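11S globulin subunit beta (Cucurbita maxima, PDB 2E9Q) serves as a seed storage protein, a nutrient reservoir of the 11S globulin family that assembles into hexamers. Local coordinates at residues I98-G102 with C103-Y107; F222-G226 with G227-K231; K287-I290 with G291-R295; S365-D368 with G369-E373; L420-G423 with V424-N427. All coordinates share one frame; numbering follows the deposited sequence.

Interaction 1: I98-G102 with C103-Y107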
loop_
_atom_site.group_PDB
_atom_site.type_symbol
_atom_site.label_atom_id
_atom_site.label_comp_id
_atom_site.label_asym_id
_atom_site.label_seq_id
_atom_site.Cartn_x
_atom_site.Cartn_y
_atom_site.Cartn_z
ATOM N N ILE A 98 27.974 -0.502 4.091
ATOM C CA ILE A 98 26.646 -0.059 3.711
ATOM C C ILE A 98 26.330 1.307 4.301
ATOM O O ILE A 98 26.006 1.439 5.482
ATOM C CB ILE A 98 25.571 -1.095 4.124
ATOM C CG1 ILE A 98 24.183 -0.562 3.783
ATOM C CG2 ILE A 98 25.701 -1.439 5.594
ATOM C CD1 ILE A 98 23.070 -1.590 3.945
ATOM N N ALA A 99 26.412 2.315 3.439
ATOM C CA ALA A 99 26.188 3.714 3.787
ATOM C C ALA A 99 24.935 4.115 4.572
ATOM O O ALA A 99 25.045 4.656 5.674
ATOM C CB ALA A 99 26.277 4.564 2.518
ATOM N N ILE A 100 23.759 3.854 4.003
ATOM C CA ILE A 100 22.469 4.234 4.591
ATOM C C ILE A 100 22.416 5.753 4.834
ATOM O O ILE A 100 22.983 6.276 5.797
ATOM C CB ILE A 100 22.111 3.424 5.898
ATOM C CG1 ILE A 100 21.245 4.276 6.830
ATOM C CG2 ILE A 100 23.350 2.905 6.586
ATOM C CD1 ILE A 100 19.913 4.674 6.249
ATOM N N PRO A 101 21.713 6.475 3.938
ATOM C CA PRO A 101 21.492 7.924 3.895
ATOM C C PRO A 101 21.208 8.640 5.207
ATOM O O PRO A 101 20.538 8.113 6.101
ATOM C CB PRO A 101 20.345 8.070 2.898
ATOM C CG PRO A 101 19.632 6.751 2.989
ATOM C CD PRO A 101 20.787 5.799 3.014
ATOM N N GLY A 102 21.721 9.862 5.297
ATOM C CA GLY A 102 21.538 10.666 6.487
ATOM C C GLY A 102 22.530 10.253 7.547
ATOM O O GLY A 102 22.930 11.061 8.384
ATOM N N CYS A 103 22.941 8.991 7.503
ATOM C CA CYS A 103 23.882 8.465 8.478
ATOM C C CYS A 103 25.334 8.557 8.045
ATOM O O CYS A 103 26.042 7.545 8.017
ATOM C CB CYS A 103 23.553 7.012 8.795
ATOM S SG CYS A 103 21.858 6.764 9.391
ATOM N N ALA A 104 25.780 9.762 7.702
ATOM C CA ALA A 104 27.166 9.953 7.309
ATOM C C ALA A 104 28.018 9.488 8.493
ATOM O O ALA A 104 28.319 10.263 9.406
ATOM C CB ALA A 104 27.432 11.425 6.998
ATOM N N GLU A 105 28.370 8.206 8.475
ATOM C CA GLU A 105 29.176 7.581 9.517
ATOM C C GLU A 105 30.663 7.728 9.196
ATOM O O GLU A 105 31.219 6.965 8.408
ATOM C CB GLU A 105 28.814 6.096 9.620
ATOM C CG GLU A 105 28.765 5.397 8.261
ATOM C CD GLU A 105 28.523 3.902 8.358
ATOM O OE1 GLU A 105 29.358 3.207 8.961
ATOM O OE2 GLU A 105 27.501 3.420 7.827
ATOM N N THR A 106 31.304 8.711 9.814
ATOM C CA THR A 106 32.719 8.964 9.580
ATOM C C THR A 106 33.635 8.140 10.479
ATOM O O THR A 106 33.426 8.057 11.693
ATOM C CB THR A 106 33.041 10.464 9.779
ATOM O OG1 THR A 106 32.575 11.211 8.646
ATOM C CG2 THR A 106 34.536 10.675 9.957
ATOM N N TYR A 107 34.645 7.533 9.864
ATOM C CA TYR A 107 35.633 6.724 10.567
ATOM C C TYR A 107 37.001 7.032 9.963
ATOM O O TYR A 107 37.116 7.257 8.757
ATOM C CB TYR A 107 35.334 5.230 10.420
ATOM C CG TYR A 107 34.235 4.714 11.323
ATOM C CD1 TYR A 107 32.904 5.086 11.128
ATOM C CD2 TYR A 107 34.530 3.853 12.380
ATOM C CE1 TYR A 107 31.893 4.616 11.967
ATOM C CE2 TYR A 107 33.530 3.375 13.227
ATOM C CZ TYR A 107 32.215 3.760 13.016
ATOM O OH TYR A 107 31.228 3.291 13.854
#

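Interaction 2: F222-G226 with G227-K231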
loop_
_atom_site.group_PDB
_atom_site.type_symbol
_atom_site.label_atom_id
_atom_site.label_comp_id
_atom_site.label_asym_id
_atom_site.label_seq_id
_atom_site.Cartn_x
_atom_site.Cartn_y
_atom_site.Cartn_z
ATOM N N PHE A 222 33.166 16.025 -10.170
ATOM C CA PHE A 222 34.204 15.514 -9.279
ATOM C C PHE A 222 35.491 16.332 -9.264
ATOM O O PHE A 222 36.386 16.056 -8.469
ATOM C CB PHE A 222 34.561 14.072 -9.640
ATOM C CG PHE A 222 33.436 13.105 -9.476
ATOM C CD1 PHE A 222 32.361 13.113 -10.354
ATOM C CD2 PHE A 222 33.460 12.161 -8.452
ATOM C CE1 PHE A 222 31.333 12.196 -10.219
ATOM C CE2 PHE A 222 32.429 11.236 -8.309
ATOM C CZ PHE A 222 31.366 11.254 -9.195
ATOM N N GLN A 223 35.584 17.331 -10.136
ATOM C CA GLN A 223 36.790 18.153 -10.219
ATOM C C GLN A 223 37.958 17.243 -10.554
ATOM O O GLN A 223 38.837 16.986 -9.723
ATOM C CB GLN A 223 37.041 18.884 -8.897
ATOM C CG GLN A 223 36.129 20.077 -8.703
ATOM C CD GLN A 223 36.263 21.089 -9.830
ATOM O OE1 GLN A 223 37.309 21.719 -9.990
ATOM N NE2 GLN A 223 35.207 21.241 -10.622
ATOM N N ILE A 224 37.943 16.751 -11.788
ATOM C CA ILE A 224 38.969 15.848 -12.279
ATOM C C ILE A 224 39.131 16.017 -13.783
ATOM O O ILE A 224 38.475 16.859 -14.392
ATOM C CB ILE A 224 38.591 14.389 -11.980
ATOM C CG1 ILE A 224 37.183 14.103 -12.510
ATOM C CG2 ILE A 224 38.663 14.131 -10.483
ATOM C CD1 ILE A 224 36.752 12.655 -12.362
ATOM N N ASP A 225 39.999 15.205 -14.376
ATOM C CA ASP A 225 40.255 15.266 -15.810
ATOM C C ASP A 225 39.688 14.062 -16.550
ATOM O O ASP A 225 39.333 13.050 -15.937
ATOM C CB ASP A 225 41.763 15.347 -16.073
ATOM C CG ASP A 225 42.548 14.268 -15.339
ATOM O OD1 ASP A 225 42.165 13.075 -15.412
ATOM O OD2 ASP A 225 43.557 14.613 -14.689
ATOM N N GLY A 226 39.609 14.185 -17.873
ATOM C CA GLY A 226 39.098 13.110 -18.700
ATOM C C GLY A 226 39.798 11.800 -18.399
ATOM O O GLY A 226 39.202 10.732 -18.496
ATOM N N GLY A 227 41.072 11.881 -18.031
ATOM C CA GLY A 227 41.814 10.677 -17.719
ATOM C C GLY A 227 41.105 9.885 -16.637
ATOM O O GLY A 227 40.981 8.661 -16.729
ATOM N N LEU A 228 40.637 10.587 -15.609
ATOM C CA LEU A 228 39.936 9.945 -14.506
ATOM C C LEU A 228 38.512 9.599 -14.876
ATOM O O LEU A 228 37.985 8.570 -14.465
ATOM C CB LEU A 228 39.927 10.846 -13.275
ATOM C CG LEU A 228 41.024 10.496 -12.281
ATOM C CD1 LEU A 228 40.907 11.382 -11.042
ATOM C CD2 LEU A 228 40.897 9.011 -11.920
ATOM N N VAL A 229 37.884 10.472 -15.647
ATOM C CA VAL A 229 36.524 10.224 -16.063
ATOM C C VAL A 229 36.416 8.872 -16.746
ATOM O O VAL A 229 35.508 8.104 -16.447
ATOM C CB VAL A 229 36.028 11.304 -17.018
ATOM C CG1 VAL A 229 34.698 10.891 -17.610
ATOM C CG2 VAL A 229 35.878 12.622 -16.265
ATOM N N ARG A 230 37.351 8.556 -17.635
ATOM C CA ARG A 230 37.278 7.279 -18.333
ATOM C C ARG A 230 37.457 6.097 -17.386
ATOM O O ARG A 230 36.880 5.026 -17.591
ATOM C CB ARG A 230 38.302 7.211 -19.469
ATOM C CG ARG A 230 38.003 6.066 -20.419
ATOM C CD ARG A 230 38.679 6.217 -21.773
ATOM N NE ARG A 230 37.944 5.473 -22.796
ATOM C CZ ARG A 230 38.314 5.357 -24.068
ATOM N NH1 ARG A 230 39.430 5.933 -24.502
ATOM N NH2 ARG A 230 37.554 4.674 -24.912
ATOM N N LYS A 231 38.257 6.289 -16.346
ATOM C CA LYS A 231 38.460 5.231 -15.369
ATOM C C LYS A 231 37.138 5.028 -14.628
ATOM O O LYS A 231 36.726 3.905 -14.336
ATOM C CB LYS A 231 39.550 5.643 -14.383
ATOM C CG LYS A 231 40.970 5.486 -14.909
ATOM C CD LYS A 231 41.379 4.020 -14.923
ATOM C CE LYS A 231 42.874 3.858 -15.139
ATOM N NZ LYS A 231 43.316 2.454 -14.893
#

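Interaction 3: K287-I290 with G291-R295. Unlike the reference sequence in segment 291-295: E294 (reference Val).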
loop_
_atom_site.group_PDB
_atom_site.type_symbol
_atom_site.label_atom_id
_atom_site.label_comp_id
_atom_site.label_asym_id
_atom_site.label_seq_id
_atom_site.Cartn_x
_atom_site.Cartn_y
_atom_site.Cartn_z
ATOM N N LYS A 287 22.041 -6.626 10.750
ATOM C CA LYS A 287 22.214 -8.048 10.602
ATOM C C LYS A 287 21.871 -8.760 11.885
ATOM O O LYS A 287 21.786 -8.140 12.949
ATOM C CB LYS A 287 23.649 -8.398 10.197
ATOM C CG LYS A 287 24.716 -8.264 11.278
ATOM C CD LYS A 287 26.006 -8.951 10.807
ATOM C CE LYS A 287 27.163 -8.784 11.783
ATOM N NZ LYS A 287 27.864 -7.467 11.611
ATOM N N GLN A 288 21.666 -10.069 11.754
ATOM C CA GLN A 288 21.348 -10.964 12.856
ATOM C C GLN A 288 21.763 -12.360 12.405
ATOM O O GLN A 288 21.421 -12.790 11.298
ATOM C CB GLN A 288 19.848 -10.956 13.161
ATOM C CG GLN A 288 19.444 -11.923 14.285
ATOM C CD GLN A 288 17.935 -12.029 14.479
ATOM O OE1 GLN A 288 17.196 -11.086 14.215
ATOM N NE2 GLN A 288 17.479 -13.181 14.964
ATOM N N ASN A 289 22.506 -13.069 13.241
ATOM C CA ASN A 289 22.922 -14.412 12.873
ATOM C C ASN A 289 21.845 -15.373 13.329
ATOM O O ASN A 289 21.485 -15.399 14.509
ATOM C CB ASN A 289 24.247 -14.780 13.537
ATOM C CG ASN A 289 24.866 -16.021 12.933
ATOM O OD1 ASN A 289 25.737 -15.940 12.068
ATOM N ND2 ASN A 289 24.404 -17.176 13.370
ATOM N N ILE A 290 21.317 -16.154 12.393
ATOM C CA ILE A 290 20.274 -17.114 12.717
ATOM C C ILE A 290 20.786 -18.517 12.446
ATOM O O ILE A 290 20.015 -19.458 12.259
ATOM C CB ILE A 290 18.986 -16.836 11.907
ATOM C CG1 ILE A 290 19.308 -16.653 10.421
ATOM C CG2 ILE A 290 18.308 -15.588 12.441
ATOM C CD1 ILE A 290 18.094 -16.287 9.595
ATOM N N GLY A 291 22.111 -18.630 12.445
ATOM C CA GLY A 291 22.774 -19.899 12.223
ATOM C C GLY A 291 22.854 -20.757 13.476
ATOM O O GLY A 291 22.156 -20.522 14.460
ATOM N N ARG A 292 23.731 -21.752 13.443
ATOM C CA ARG A 292 23.879 -22.666 14.561
ATOM C C ARG A 292 24.509 -22.084 15.824
ATOM O O ARG A 292 24.380 -22.658 16.904
ATOM C CB ARG A 292 24.649 -23.908 14.099
ATOM C CG ARG A 292 25.923 -23.617 13.315
ATOM C CD ARG A 292 26.328 -24.841 12.490
ATOM N NE ARG A 292 25.316 -25.150 11.477
ATOM C CZ ARG A 292 25.209 -26.313 10.838
ATOM N NH1 ARG A 292 26.056 -27.299 11.101
ATOM N NH2 ARG A 292 24.244 -26.492 9.939
ATOM N N SER A 293 25.170 -20.939 15.705
ATOM C CA SER A 293 25.802 -20.335 16.875
ATOM C C SER A 293 24.777 -19.702 17.810
ATOM O O SER A 293 25.060 -19.483 18.984
ATOM C CB SER A 293 26.803 -19.258 16.463
ATOM O OG SER A 293 26.147 -18.005 16.335
ATOM N N GLU A 294 23.589 -19.394 17.301
ATOM C CA GLU A 294 22.584 -18.775 18.154
ATOM C C GLU A 294 21.503 -19.752 18.590
ATOM O O GLU A 294 21.451 -20.893 18.132
ATOM C CB GLU A 294 21.961 -17.573 17.446
ATOM C CG GLU A 294 22.999 -16.594 16.911
ATOM C CD GLU A 294 23.940 -16.072 17.999
ATOM O OE1 GLU A 294 23.443 -15.549 19.023
ATOM O OE2 GLU A 294 25.173 -16.181 17.823
ATOM N N ARG A 295 20.656 -19.300 19.502
ATOM C CA ARG A 295 19.577 -20.124 20.016
ATOM C C ARG A 295 18.394 -20.048 19.056
ATOM O O ARG A 295 18.193 -19.032 18.395
ATOM C CB ARG A 295 19.159 -19.613 21.393
ATOM C CG ARG A 295 17.959 -20.301 21.992
ATOM C CD ARG A 295 17.431 -19.490 23.167
ATOM N NE ARG A 295 16.261 -20.115 23.771
ATOM C CZ ARG A 295 16.300 -21.234 24.483
ATOM N NH1 ARG A 295 17.457 -21.851 24.687
ATOM N NH2 ARG A 295 15.182 -21.740 24.987
#

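Interaction 4: S365-D368 with G369-E373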
loop_
_atom_site.group_PDB
_atom_site.type_symbol
_atom_site.label_atom_id
_atom_site.label_comp_id
_atom_site.label_asym_id
_atom_site.label_seq_id
_atom_site.Cartn_x
_atom_site.Cartn_y
_atom_site.Cartn_z
ATOM N N SER A 365 -3.533 -30.344 -4.501
ATOM C CA SER A 365 -2.098 -30.373 -4.331
ATOM C C SER A 365 -1.518 -29.486 -5.433
ATOM O O SER A 365 -1.732 -29.753 -6.612
ATOM C CB SER A 365 -1.604 -31.813 -4.476
ATOM O OG SER A 365 -0.191 -31.881 -4.442
ATOM N N VAL A 366 -0.820 -28.415 -5.059
ATOM C CA VAL A 366 -0.226 -27.524 -6.050
ATOM C C VAL A 366 1.276 -27.762 -6.155
ATOM O O VAL A 366 1.985 -27.129 -6.955
ATOM C CB VAL A 366 -0.527 -26.049 -5.734
ATOM C CG1 VAL A 366 -2.016 -25.790 -5.953
ATOM C CG2 VAL A 366 -0.122 -25.715 -4.286
ATOM N N PHE A 367 1.753 -28.677 -5.324
ATOM C CA PHE A 367 3.140 -29.112 -5.343
ATOM C C PHE A 367 3.203 -30.384 -4.532
ATOM O O PHE A 367 2.587 -30.487 -3.469
ATOM C CB PHE A 367 4.116 -28.091 -4.758
ATOM C CG PHE A 367 5.560 -28.547 -4.823
ATOM C CD1 PHE A 367 6.165 -29.168 -3.732
ATOM C CD2 PHE A 367 6.294 -28.398 -5.992
ATOM C CE1 PHE A 367 7.488 -29.636 -3.806
ATOM C CE2 PHE A 367 7.612 -28.858 -6.080
ATOM C CZ PHE A 367 8.215 -29.481 -4.985
ATOM N N ASP A 368 3.933 -31.356 -5.060
ATOM C CA ASP A 368 4.099 -32.644 -4.411
ATOM C C ASP A 368 5.362 -33.246 -4.998
ATOM O O ASP A 368 5.333 -33.877 -6.056
ATOM C CB ASP A 368 2.889 -33.541 -4.693
ATOM C CG ASP A 368 3.005 -34.905 -4.045
ATOM O OD1 ASP A 368 3.818 -35.064 -3.108
ATOM O OD2 ASP A 368 2.270 -35.828 -4.462
ATOM N N GLY A 369 6.479 -33.024 -4.317
ATOM C CA GLY A 369 7.739 -33.546 -4.797
ATOM C C GLY A 369 8.903 -33.226 -3.889
ATOM O O GLY A 369 8.731 -32.959 -2.704
ATOM N N GLU A 370 10.096 -33.244 -4.464
ATOM C CA GLU A 370 11.313 -32.983 -3.723
ATOM C C GLU A 370 11.859 -31.582 -3.921
ATOM O O GLU A 370 11.625 -30.947 -4.943
ATOM C CB GLU A 370 12.406 -33.965 -4.150
ATOM C CG GLU A 370 12.166 -35.407 -3.766
ATOM C CD GLU A 370 12.183 -35.611 -2.266
ATOM O OE1 GLU A 370 11.088 -35.763 -1.679
ATOM O OE2 GLU A 370 13.292 -35.607 -1.675
ATOM N N VAL A 371 12.596 -31.124 -2.917
ATOM C CA VAL A 371 13.276 -29.844 -2.945
ATOM C C VAL A 371 14.679 -30.238 -2.518
ATOM O O VAL A 371 14.858 -30.866 -1.473
ATOM C CB VAL A 371 12.706 -28.838 -1.927
ATOM C CG1 VAL A 371 13.462 -27.537 -2.036
ATOM C CG2 VAL A 371 11.238 -28.592 -2.189
ATOM N N ARG A 372 15.671 -29.894 -3.327
ATOM C CA ARG A 372 17.038 -30.257 -3.007
ATOM C C ARG A 372 17.909 -29.026 -2.813
ATOM O O ARG A 372 17.576 -27.933 -3.286
ATOM C CB ARG A 372 17.624 -31.124 -4.123
ATOM C CG ARG A 372 16.691 -32.211 -4.612
ATOM C CD ARG A 372 17.383 -33.148 -5.589
ATOM N NE ARG A 372 16.440 -34.063 -6.227
ATOM C CZ ARG A 372 15.574 -34.838 -5.575
ATOM N NH1 ARG A 372 15.513 -34.823 -4.245
ATOM N NH2 ARG A 372 14.760 -35.632 -6.259
ATOM N N GLU A 373 19.025 -29.220 -2.114
ATOM C CA GLU A 373 19.980 -28.152 -1.848
ATOM C C GLU A 373 20.140 -27.320 -3.100
ATOM O O GLU A 373 20.289 -27.865 -4.187
ATOM C CB GLU A 373 21.343 -28.737 -1.449
ATOM C CG GLU A 373 22.433 -27.692 -1.168
ATOM C CD GLU A 373 23.103 -27.148 -2.432
ATOM O OE1 GLU A 373 23.556 -25.982 -2.410
ATOM O OE2 GLU A 373 23.194 -27.883 -3.442
#

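Interaction 5: L420-G423 with V424-N427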
loop_
_atom_site.group_PDB
_atom_site.type_symbol
_atom_site.label_atom_id
_atom_site.label_comp_id
_atom_site.label_asym_id
_atom_site.label_seq_id
_atom_site.Cartn_x
_atom_site.Cartn_y
_atom_site.Cartn_z
ATOM N N LEU A 420 -10.398 -26.038 18.747
ATOM C CA LEU A 420 -11.778 -26.418 18.487
ATOM C C LEU A 420 -12.373 -27.399 19.476
ATOM O O LEU A 420 -11.763 -28.409 19.804
ATOM C CB LEU A 420 -11.892 -26.993 17.072
ATOM C CG LEU A 420 -11.561 -26.023 15.927
ATOM C CD1 LEU A 420 -11.179 -26.794 14.670
ATOM C CD2 LEU A 420 -12.742 -25.123 15.685
ATOM N N PRO A 421 -13.585 -27.107 19.962
ATOM C CA PRO A 421 -14.285 -27.968 20.916
ATOM C C PRO A 421 -14.454 -29.352 20.306
ATOM O O PRO A 421 -14.483 -29.487 19.081
ATOM C CB PRO A 421 -15.628 -27.266 21.095
ATOM C CG PRO A 421 -15.291 -25.823 20.868
ATOM C CD PRO A 421 -14.360 -25.884 19.689
ATOM N N LEU A 422 -14.564 -30.377 21.148
ATOM C CA LEU A 422 -14.742 -31.730 20.643
ATOM C C LEU A 422 -16.060 -31.831 19.885
ATOM O O LEU A 422 -16.147 -32.522 18.883
ATOM C CB LEU A 422 -14.725 -32.750 21.789
ATOM C CG LEU A 422 -13.364 -33.121 22.373
ATOM C CD1 LEU A 422 -13.561 -34.149 23.474
ATOM C CD2 LEU A 422 -12.468 -33.693 21.286
ATOM N N GLY A 423 -17.085 -31.138 20.373
ATOM C CA GLY A 423 -18.378 -31.167 19.706
ATOM C C GLY A 423 -18.295 -30.662 18.271
ATOM O O GLY A 423 -19.015 -31.142 17.391
ATOM N N VAL A 424 -17.410 -29.695 18.035
ATOM C CA VAL A 424 -17.226 -29.117 16.707
ATOM C C VAL A 424 -16.471 -30.089 15.802
ATOM O O VAL A 424 -16.841 -30.301 14.649
ATOM C CB VAL A 424 -16.456 -27.770 16.798
ATOM C CG1 VAL A 424 -16.316 -27.143 15.430
ATOM C CG2 VAL A 424 -17.195 -26.820 17.728
ATOM N N LEU A 425 -15.414 -30.688 16.331
ATOM C CA LEU A 425 -14.628 -31.644 15.566
ATOM C C LEU A 425 -15.489 -32.827 15.139
ATOM O O LEU A 425 -15.391 -33.297 14.005
ATOM C CB LEU A 425 -13.464 -32.147 16.408
ATOM C CG LEU A 425 -12.375 -31.127 16.716
ATOM C CD1 LEU A 425 -11.576 -31.572 17.930
ATOM C CD2 LEU A 425 -11.478 -30.979 15.497
ATOM N N SER A 426 -16.326 -33.311 16.055
ATOM C CA SER A 426 -17.198 -34.450 15.771
ATOM C C SER A 426 -18.065 -34.208 14.549
ATOM O O SER A 426 -17.995 -34.946 13.564
ATOM C CB SER A 426 -18.100 -34.745 16.970
ATOM O OG SER A 426 -17.354 -35.332 18.013
ATOM N N ASN A 427 -18.889 -33.176 14.633
ATOM C CA ASN A 427 -19.775 -32.824 13.545
ATOM C C ASN A 427 -18.989 -32.496 12.280
ATOM O O ASN A 427 -19.448 -32.775 11.175
ATOM C CB ASN A 427 -20.656 -31.647 13.966
ATOM C CG ASN A 427 -21.726 -32.061 14.956
ATOM O OD1 ASN A 427 -22.708 -32.702 14.585
ATOM N ND2 ASN A 427 -21.534 -31.714 16.226
#

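Interaction 1: I98-G102 with C103-Y107
I100 and C103 make the tight part of this contact, packed together at a reversal of the loop that follows strand 93-98. CG1 of I100 lies 3.6 Å from SG of C103, and the CB of C103 comes to 3.1 Å from the carbonyl O of I100. The sulfur stands anti to its own carbonyl carbon (chi1 -57°), which turns it back onto the isoleucine. It is not a free thiol: SG is joined to C282 in the disulfide that, in the mature protein, links the acidic and basic chains cut from one precursor; here both cysteines still lie in a single chain. Residues I100 to C103 form a type II beta turn in the first cupin domain, with G102 taking the positive phi that such a turn asks of its third residue. Beyond it the packing slackens. G102 and A104 are exposed, with a weak bond from A104 N to G102 O (3.2 Å) between them. E105 turns its carboxylate back toward the start of the loop, yet OE2 faces two other acceptors, at 3.4 Å from I98 O and 3.5 Å from A99 O; R129, in a salt bridge, and the backbone N of K127 satisfy it instead. M419 of the second subunit packs on A99 and E105.

Interaction 2: F222-G226 with G227-K231
This is a helix-start contact, local in the chain, where the short link after helix 215-222 swings into helix 226-233 at the edge of the subunit. D225 sits at the N-cap. Its CG is placed between the backbone N and the carbonyl carbon (chi1 51°), and from there OD1 accepts from L228 N at 2.9 Å, met nearly along the C-O bond. The backbone takes over at once: V229 N reaches D225 O at 3.0 Å, and R230 N reaches G226 O at 3.0 Å. Beneath the cap, I224 supplies the apolar part. Its CG2 touches CD1 of L228 at 3.6 Å, the two side chains crossing at about a right angle, while CD1 at the end of the other branch meets CG2 of V229 at 4.0 Å. V229 also leans on L218 and E219 of the preceding helix, and L228 packs against R438 of the second subunit, so the turn lies at a subunit interface. Just upstream, Q223 adopts positive phi as the C' residue of a Schellman motif that ends helix 215-222. One helix is thus closed by a Schellman motif and the next opened by an aspartate N-cap, a short helix-to-helix connection.

Interaction 3: K287-I290 with G291-R295
Strand 287-289 gives way to loop at I290, and the chain then bends through a type I beta turn from G291 to E294, closed by a weak bond of 3.4 Å from E294 N to G291 O. N289 carries most of the contact from the strand side. Its CG is anti to the backbone N (chi1 -167°), which sends the side chain out over the start of the turn, beside G291 and S293; the amide is probably turned over in the model, so its two ends cannot be told apart with confidence. E294 approaches from the far end of the turn. Its CG lies 3.1 Å from the backbone O of N289, and the chain bends at chi2 (-57°), bringing the carboxylate round to its neighbour: S293 OG donates to OE2 of E294 at 2.5 Å, on the anti side of the carboxylate and 22° out of its plane. This glutamate differs from the valine of the reference sequence. R132 lies close to both ends of that pair, through a weak hydrogen bond to S293 and a long, weak ion pair with E294. I290 is turned the other way, buried on L136, S307 and A309. Its backbone pairs with G134, as that of Q288 does with L136. The geometry is that of an edge strand running off into a turn: 287-289 is the outermost strand, within this chain, of the first cupin domain's sheet, and the turn leads toward strand 298-300 of the second.

Interaction 4: S365-D368 with G369-E373
F367 lies along the chain that follows it, in the broken strand 365-372 of the second cupin domain, which pairs with strand 353-359 as a beta hairpin. Its CG is anti to the backbone N (chi1 -178°), and that points the ring forward past G369 to E370 and V371. The apolar contact is light: CZ stands 4.2 Å from CG2 of V371, and both side chains also rest on V356 of the neighbouring strand. Against the backbone the ring is closer. CE1 comes to 3.6 Å from G369 N, approached obliquely; the chain turns a corner at this glycine, and the ring lies beside it. Replacing the phenylalanine by an alanine would probably take the ring away from G369 and V371 and open a gap beside V356. Polar and charged groups face elsewhere. D368 OD1 is shared between R355, in a salt bridge, and Q357, in a hydrogen bond, both on the partner strand. R372 NH1 makes a weak salt bridge with OE2 of E370 at 3.5 Å, an oxygen that N353 also holds. Earlier in the strand, S365 OG gives a weak bond to F367 O at 3.3 Å. At the far end of the ring, CZ meets the carbonyl O of E370 edge-on, in the ring plane, at 3.7 Å.

Interaction 5: L420-G423 with V424-N427
L422 O is gripped twice by S426, once from the backbone and once from the side chain. The N-H of S426 reaches it at 2.9 Å nearly in line with the carbonyl, whereas OG, at 3.2 Å, donates from above, 40° out of the carbonyl plane. With OG anti to its own carbonyl carbon (chi1 -73°), the hydroxyl folds back onto the preceding turn of the helix. A valine in its place would probably leave L422 O with the backbone N-H alone and lose the side-chain tie between the two turns. One step earlier, L425 N bonds to P421 O at 3.1 Å. The apolar side chains gather outside these bonds. The P421 ring lies alongside V424, pointing the same way, with CD 3.6 Å from CG2; on the other branch, CG1 of V424 meets CD2 of L420 at 4.1 Å at about a right angle. L422 and L425 pass at a slant, CD2 to CD1 4.1 Å apart. The third subunit lies against this patch: from that subunit W146 packs on L420, L252 on P421 and F121 on L422, and the backbone N of its D246 bonds to OD1 of N427. P421 at the N-cap followed by i to i+4 bonds marks the first turn of helix 422-429, buried against a neighbouring subunit of the trimer.

Overall arrangement
From the N terminus, the five contacts come strictly in series; each is local, between adjoining segments, and none crosses or encloses another. Interaction 1 bends the loop between strands 93-98 and 107-109 of the first cupin domain. Interaction 2 joins helices 215-222 and 226-233, with its centre 25 Å from that of interaction 1, and both touch the second subunit. Interaction 3 bends the chain at the passage from the first domain to the second, about 8 Å from interaction 1 between nearest atoms. Interaction 4 follows in a hairpin of the second domain, and interaction 5 starts helix 422-429. Interactions 2 and 5 lie on opposite sides of the chain's centre, 76 Å apart between centres, facing different neighbouring subunits.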